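Long-range contacts in thiamine-monophosphate kinase (Aquifex aeolicus, PDB 1VQV), which probably phosphorylates thiamine monophosphate at the expense of ATP, yielding thiamine diphosphate, the active form of vitamin B1: residues G148-V153 with M279-R284; V225-L230 with G283-G288; P79-I84 with E114-N119. All blocks are in the same frame, centred on the assembly; numbering follows the deposited sequence.

Contact 1: residues G148-V153 with M279-R284; sequences GDSVFV and MTEIGR
E281 runs its side chain back across F152 toward S150. CG stands anti to the backbone N (chi1 -177°), and the chain continues extended. E281 CB packs on F152 CE2 at 3.6 Å. E281 CG lies over one face of the F152 ring, offset toward the rim, and reaches S150 CB at 3.7 Å. E281 CD lies 3.6 Å and E281 OE1 3.1 Å from S150 OG, which gives OE1 a weak hydrogen bond, while OE2 turns to a salt bridge with K233. Over the opposite face of the F152 ring sits SE of the selenomethionine M279, 4.5 Å from the centroid, a Met-aromatic contact. The ring also meets F266 and H268 of strand 263-268. Strands 150-153 and 280-286 are antiparallel, and 150-153 has 263-268 as its other neighbour in the mixed sheet. A classic beta bulge interrupts the pairing with 280-286: I282 and G283 both face V151. V151 O takes I282 N almost straight on, whereas V151 N meets G283 O from 48° outside the carbonyl plane. Beyond the bulge V153 and T280 exchange two backbone hydrogen bonds. On the sheet face away from F152, V153 CG1 touches I282 CD1 at 3.9 Å, side chains crossing at about a right angle.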
# COMPACT_ATOMS: atom_id res chain seq x y z
N GLY B 148 22.74 28.02 -12.73
CA GLY B 148 23.35 27.72 -14.00
C GLY B 148 22.66 26.55 -14.69
O GLY B 148 22.73 26.44 -15.91
N ASP B 149 22.00 25.68 -13.92
CA ASP B 149 21.31 24.52 -14.50
C ASP B 149 20.25 24.88 -15.52
O ASP B 149 19.50 25.85 -15.34
CB ASP B 149 20.60 23.67 -13.42
CG ASP B 149 21.51 22.67 -12.73
OD1 ASP B 149 22.54 22.27 -13.32
OD2 ASP B 149 21.17 22.25 -11.60
N SER B 150 20.17 24.11 -16.60
CA SER B 150 19.12 24.33 -17.57
C SER B 150 17.94 23.49 -17.05
O SER B 150 18.12 22.65 -16.15
CB SER B 150 19.53 23.86 -18.97
OG SER B 150 20.33 24.84 -19.62
N VAL B 151 16.74 23.73 -17.55
CA VAL B 151 15.59 22.95 -17.08
C VAL B 151 15.00 22.14 -18.24
O VAL B 151 14.57 22.70 -19.24
CB VAL B 151 14.51 23.87 -16.45
CG1 VAL B 151 13.41 23.03 -15.79
CG2 VAL B 151 15.16 24.79 -15.41
N PHE B 152 15.01 20.82 -18.10
CA PHE B 152 14.49 19.94 -19.14
C PHE B 152 13.25 19.18 -18.70
O PHE B 152 12.98 19.04 -17.50
CB PHE B 152 15.52 18.87 -19.55
CG PHE B 152 16.85 19.42 -19.94
CD1 PHE B 152 17.78 19.81 -18.97
CD2 PHE B 152 17.19 19.54 -21.29
CE1 PHE B 152 19.04 20.30 -19.34
CE2 PHE B 152 18.44 20.03 -21.66
CZ PHE B 152 19.37 20.41 -20.69
N VAL B 153 12.51 18.69 -19.70
CA VAL B 153 11.33 17.85 -19.49
C VAL B 153 11.40 16.79 -20.58
O VAL B 153 11.91 17.03 -21.67
CB VAL B 153 9.96 18.60 -19.62
CG1 VAL B 153 9.86 19.69 -18.58
CG2 VAL B 153 9.76 19.15 -21.03
N MSE B 279 14.75 14.64 -24.93
CA MSE B 279 14.93 15.67 -23.92
C MSE B 279 14.69 17.08 -24.52
O MSE B 279 15.06 17.33 -25.67
CB MSE B 279 16.37 15.54 -23.44
CG MSE B 279 16.73 16.17 -22.15
SE MSE B 279 18.57 15.67 -21.86
CE MSE B 279 18.50 13.76 -22.27
N THR B 280 14.07 17.97 -23.77
CA THR B 280 13.80 19.33 -24.25
C THR B 280 14.04 20.39 -23.17
O THR B 280 13.40 20.37 -22.10
CB THR B 280 12.34 19.49 -24.72
OG1 THR B 280 12.06 18.52 -25.73
CG2 THR B 280 12.10 20.88 -25.27
N GLU B 281 14.96 21.31 -23.42
CA GLU B 281 15.24 22.36 -22.45
C GLU B 281 14.14 23.43 -22.56
O GLU B 281 13.84 23.92 -23.64
CB GLU B 281 16.60 22.99 -22.72
CG GLU B 281 16.96 24.03 -21.69
CD GLU B 281 17.91 25.07 -22.21
OE1 GLU B 281 19.08 24.73 -22.50
OE2 GLU B 281 17.48 26.24 -22.34
N ILE B 282 13.57 23.80 -21.43
CA ILE B 282 12.49 24.77 -21.46
C ILE B 282 12.77 26.07 -20.72
O ILE B 282 12.06 27.06 -20.87
CB ILE B 282 11.20 24.15 -20.89
CG1 ILE B 282 11.41 23.76 -19.43
CG2 ILE B 282 10.82 22.91 -21.69
CD1 ILE B 282 10.12 23.54 -18.69
N GLY B 283 13.83 26.07 -19.91
CA GLY B 283 14.14 27.28 -19.18
C GLY B 283 15.46 27.19 -18.44
O GLY B 283 16.26 26.29 -18.72
N ARG B 284 15.68 28.10 -17.50
CA ARG B 284 16.94 28.12 -16.74
C ARG B 284 16.74 28.32 -15.24
O ARG B 284 15.73 28.86 -14.79
CB ARG B 284 17.85 29.23 -17.28
CG ARG B 284 17.81 29.39 -18.80
CD ARG B 284 19.01 30.19 -19.34
NE ARG B 284 19.24 31.44 -18.62
CZ ARG B 284 20.09 32.39 -19.01
NH1 ARG B 284 20.79 32.24 -20.13
NH2 ARG B 284 20.25 33.50 -18.27

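Contact 2: residues V225-L230 with G283-G288; sequences VKIEIL and GRVEEG
K226 leaves its backbone with CG anti to N (chi1 168°), runs extended to CE and bends only at its last torsion, lying alongside E287 and forming a salt bridge from K226 NZ to E287 OE1 at 3.6 Å. E228 starts with CG anti to its carbonyl carbon (chi1 -47°), which carries its carboxylate across that of E286, the planes 52° apart. E228 OE2 and E286 OE2 are 3.2 Å apart, two acceptors whose crowding might favour protonation of one. Cations flank the pair: K226 NZ gives E228 OE2 a weak hydrogen bond within a salt bridge (3.1 Å), and R284 NE gives E286 OE1 another weak one. A water makes weak bonds to E228 OE2 and E287 OE1. With an alanine in place of E228, the K226 ammonium is likely to keep only E287 of these carboxylates, and the water would lose one acceptor. Between the strands the antiparallel backbones pair closely: E286 N bonds K226 O (3.0 Å), and E228 N bonds R284 O (2.8 Å). On the other sheet face I227 CG1 meets V285 CG2 at 4.0 Å. I227 packs there on L219 of helix 212-222, and strand 226-229 passes its far edge to strand 291-293, whose F292 gives K226 a cation-pi partner.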
# COMPACT_ATOMS: atom_id res chain seq x y z
N VAL B 225 15.89 28.05 -5.03
CA VAL B 225 16.19 28.67 -6.31
C VAL B 225 14.96 29.24 -7.01
O VAL B 225 13.83 29.01 -6.59
CB VAL B 225 16.94 27.67 -7.23
CG1 VAL B 225 15.98 26.66 -7.84
CG2 VAL B 225 17.70 28.43 -8.30
N LYS B 226 15.21 30.01 -8.06
CA LYS B 226 14.17 30.64 -8.86
C LYS B 226 14.29 30.07 -10.28
O LYS B 226 15.41 30.00 -10.81
CB LYS B 226 14.41 32.16 -8.86
CG LYS B 226 13.60 33.00 -9.86
CD LYS B 226 14.00 34.48 -9.78
CE LYS B 226 13.29 35.34 -10.84
NZ LYS B 226 13.55 34.86 -12.24
N ILE B 227 13.17 29.67 -10.88
CA ILE B 227 13.19 29.08 -12.23
C ILE B 227 12.54 29.97 -13.29
O ILE B 227 11.54 30.64 -13.03
CB ILE B 227 12.51 27.67 -12.26
CG1 ILE B 227 13.44 26.64 -11.60
CG2 ILE B 227 12.15 27.25 -13.68
CD1 ILE B 227 12.96 25.21 -11.72
N GLU B 228 13.12 29.96 -14.49
CA GLU B 228 12.61 30.75 -15.61
C GLU B 228 12.34 29.85 -16.81
O GLU B 228 13.27 29.25 -17.37
CB GLU B 228 13.63 31.81 -16.01
CG GLU B 228 14.23 32.61 -14.86
CD GLU B 228 15.30 33.58 -15.32
OE1 GLU B 228 15.93 33.33 -16.38
OE2 GLU B 228 15.50 34.60 -14.61
N ILE B 229 11.08 29.79 -17.23
CA ILE B 229 10.65 28.96 -18.36
C ILE B 229 10.14 29.79 -19.55
O ILE B 229 9.44 30.78 -19.37
CB ILE B 229 9.51 27.99 -17.91
CG1 ILE B 229 10.01 27.04 -16.81
CG2 ILE B 229 8.99 27.19 -19.09
CD1 ILE B 229 8.88 26.21 -16.20
N LEU B 230 10.49 29.36 -20.76
CA LEU B 230 10.05 30.04 -21.98
C LEU B 230 8.93 29.23 -22.64
O LEU B 230 9.16 28.13 -23.17
CB LEU B 230 11.23 30.20 -22.94
CG LEU B 230 12.37 31.09 -22.43
CD1 LEU B 230 13.51 31.06 -23.45
CD2 LEU B 230 11.88 32.52 -22.19
N GLY B 283 13.83 26.07 -19.91
CA GLY B 283 14.14 27.28 -19.18
C GLY B 283 15.46 27.19 -18.44
O GLY B 283 16.26 26.29 -18.72
N ARG B 284 15.68 28.10 -17.50
CA ARG B 284 16.94 28.12 -16.74
C ARG B 284 16.74 28.32 -15.24
O ARG B 284 15.73 28.86 -14.79
CB ARG B 284 17.85 29.23 -17.28
CG ARG B 284 17.81 29.39 -18.80
CD ARG B 284 19.01 30.19 -19.34
NE ARG B 284 19.24 31.44 -18.62
CZ ARG B 284 20.09 32.39 -19.01
NH1 ARG B 284 20.79 32.24 -20.13
NH2 ARG B 284 20.25 33.50 -18.27
N VAL B 285 17.73 27.86 -14.48
CA VAL B 285 17.72 28.01 -13.02
C VAL B 285 18.66 29.19 -12.71
O VAL B 285 19.79 29.24 -13.21
CB VAL B 285 18.23 26.73 -12.32
CG1 VAL B 285 18.43 26.99 -10.86
CG2 VAL B 285 17.23 25.61 -12.49
N GLU B 286 18.16 30.12 -11.91
CA GLU B 286 18.92 31.32 -11.54
C GLU B 286 18.52 31.88 -10.19
O GLU B 286 17.74 31.27 -9.44
CB GLU B 286 18.67 32.45 -12.55
CG GLU B 286 19.18 32.23 -13.96
CD GLU B 286 19.02 33.47 -14.86
OE1 GLU B 286 19.26 33.36 -16.08
OE2 GLU B 286 18.66 34.56 -14.34
N GLU B 287 19.04 33.08 -9.93
CA GLU B 287 18.77 33.87 -8.73
C GLU B 287 18.06 33.16 -7.57
O GLU B 287 18.65 32.31 -6.91
CB GLU B 287 17.97 35.09 -9.15
CG GLU B 287 18.58 35.86 -10.31
CD GLU B 287 17.63 36.93 -10.83
OE1 GLU B 287 16.55 36.55 -11.34
OE2 GLU B 287 17.96 38.13 -10.72
N GLY B 288 16.81 33.53 -7.29
CA GLY B 288 16.12 32.86 -6.20
C GLY B 288 14.66 33.25 -5.98
O GLY B 288 14.22 34.34 -6.36
O HOH W 1 17.00 37.60 -13.69

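Contact 3: residues P79-I84 with E114-N119; sequences PKWALI and EVVGGN
E114 opens the pairing with W81: its side chain lies beside the indole and puts OE1 at the ring edge in plane, 3.4 Å from W81 CD1. K80 CB sits over the centre of one indole face, while E114 N bonds K80 O. E114 O in turn accepts A82 N (2.7 Å). V115 turns to the other side of the sheet, where its CG2 meets I84 CD1 at 3.6 Å, the side chains crossing at about a right angle, and helix 94-111 adds V104. V116 N bonds A82 O (2.9 Å). V116 divides its branches, CG1 against W81 CD1 (3.8 Å) and CG2 against L83 CD2 (3.5 Å); chi1 of -64° makes this split by setting CG2 between N and the carbonyl carbon. T28 of the second subunit also packs on V116. Here the register slips by one, a beta bulge, and G117 pairs with L83, its O receiving I84 N. G118 brings its CA to I84 O at 3.2 Å, a CA-H...O contact. N119 OD1 makes a weak hydrogen bond to S85 OG. The parallel strands belong to a beta-alpha-beta crossover of the PurM-like N-terminal domain; the second strand carries G118 and N119, which bind ATP, N119 also binding magnesium.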
# COMPACT_ATOMS: atom_id res chain seq x y z
N PRO B 79 12.42 -0.01 -10.48
CA PRO B 79 11.31 -0.72 -9.84
C PRO B 79 11.63 -2.19 -9.62
O PRO B 79 11.98 -2.89 -10.55
CB PRO B 79 10.16 -0.53 -10.83
CG PRO B 79 10.87 -0.53 -12.15
CD PRO B 79 12.07 0.35 -11.87
N LYS B 80 11.49 -2.65 -8.37
CA LYS B 80 11.78 -4.04 -8.02
C LYS B 80 10.57 -4.87 -7.58
O LYS B 80 10.23 -5.85 -8.23
CB LYS B 80 12.86 -4.09 -6.95
CG LYS B 80 14.25 -3.61 -7.43
CD LYS B 80 14.86 -4.59 -8.45
CE LYS B 80 15.19 -5.93 -7.79
NZ LYS B 80 15.54 -6.98 -8.79
N TRP B 81 9.91 -4.47 -6.49
CA TRP B 81 8.77 -5.25 -5.99
C TRP B 81 7.48 -4.45 -5.85
O TRP B 81 7.50 -3.26 -5.58
CB TRP B 81 9.12 -5.88 -4.63
CG TRP B 81 10.40 -6.64 -4.66
CD1 TRP B 81 10.63 -7.82 -5.30
CD2 TRP B 81 11.66 -6.19 -4.17
NE1 TRP B 81 11.97 -8.13 -5.25
CE2 TRP B 81 12.63 -7.14 -4.56
CE3 TRP B 81 12.07 -5.05 -3.44
CZ2 TRP B 81 13.98 -7.00 -4.26
CZ3 TRP B 81 13.42 -4.91 -3.14
CH2 TRP B 81 14.36 -5.89 -3.54
N ALA B 82 6.35 -5.14 -6.00
CA ALA B 82 5.06 -4.49 -5.90
C ALA B 82 4.01 -5.28 -5.13
O ALA B 82 3.93 -6.51 -5.23
CB ALA B 82 4.55 -4.18 -7.29
N LEU B 83 3.20 -4.56 -4.35
CA LEU B 83 2.10 -5.13 -3.57
C LEU B 83 0.81 -4.46 -4.07
O LEU B 83 0.67 -3.23 -4.01
CB LEU B 83 2.25 -4.82 -2.07
CG LEU B 83 3.30 -5.53 -1.23
CD1 LEU B 83 3.17 -5.10 0.20
CD2 LEU B 83 3.11 -7.03 -1.34
N ILE B 84 -0.12 -5.27 -4.57
CA ILE B 84 -1.36 -4.73 -5.09
C ILE B 84 -2.58 -5.11 -4.27
O ILE B 84 -2.93 -6.28 -4.15
CB ILE B 84 -1.58 -5.15 -6.55
CG1 ILE B 84 -0.46 -4.58 -7.41
CG2 ILE B 84 -2.95 -4.69 -7.02
CD1 ILE B 84 -0.60 -4.85 -8.87
N GLU B 114 8.13 -6.84 -10.14
CA GLU B 114 7.20 -7.94 -9.95
C GLU B 114 6.27 -7.77 -8.78
O GLU B 114 6.59 -7.10 -7.80
CB GLU B 114 7.98 -9.22 -9.75
CG GLU B 114 8.94 -9.11 -8.60
CD GLU B 114 9.47 -10.45 -8.18
OE1 GLU B 114 10.39 -10.49 -7.33
OE2 GLU B 114 8.95 -11.47 -8.70
N VAL B 115 5.12 -8.43 -8.88
CA VAL B 115 4.15 -8.39 -7.81
C VAL B 115 4.51 -9.55 -6.89
O VAL B 115 4.77 -10.66 -7.35
CB VAL B 115 2.72 -8.49 -8.38
CG1 VAL B 115 1.82 -9.19 -7.41
CG2 VAL B 115 2.19 -7.08 -8.64
N VAL B 116 4.58 -9.27 -5.60
CA VAL B 116 4.93 -10.30 -4.62
C VAL B 116 3.76 -10.60 -3.69
O VAL B 116 3.73 -11.65 -3.04
CB VAL B 116 6.11 -9.84 -3.73
CG1 VAL B 116 7.35 -9.67 -4.57
CG2 VAL B 116 5.74 -8.54 -3.01
N GLY B 117 2.79 -9.69 -3.62
CA GLY B 117 1.65 -9.91 -2.76
C GLY B 117 0.58 -8.85 -2.84
O GLY B 117 0.65 -7.92 -3.65
N GLY B 118 -0.42 -9.01 -1.96
CA GLY B 118 -1.56 -8.11 -1.86
C GLY B 118 -2.75 -8.87 -1.31
O GLY B 118 -2.68 -10.09 -1.13
N ASN B 119 -3.85 -8.17 -1.05
CA ASN B 119 -5.05 -8.82 -0.54
C ASN B 119 -6.27 -8.24 -1.21
O ASN B 119 -6.19 -7.21 -1.89
CB ASN B 119 -5.21 -8.62 0.98
CG ASN B 119 -5.57 -7.18 1.35
OD1 ASN B 119 -6.40 -6.54 0.70
ND2 ASN B 119 -4.94 -6.68 2.41

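From the N terminus, contact 3 closes first: residues 79-84 meet 114-119 after a short excursion through helix 94-111, forming the outer strand of the four-stranded N-terminal sheet within the chain. Only then does contact 1 open, at 148-153, to close 126 residues later. Contact 2 opens inside that span, at 225-230, and closes on the same strand slightly further on, so the two loops overlap and end together instead of nesting. Strand 280-286 is thus gripped by 150-153 and 226-229, its neighbours in the seven-stranded sheet, and contacts 1 and 2 share G283 and R284. Contact 3 lies on the opposite side of the chain's centre, its own centre about 35 Å from that of contact 1.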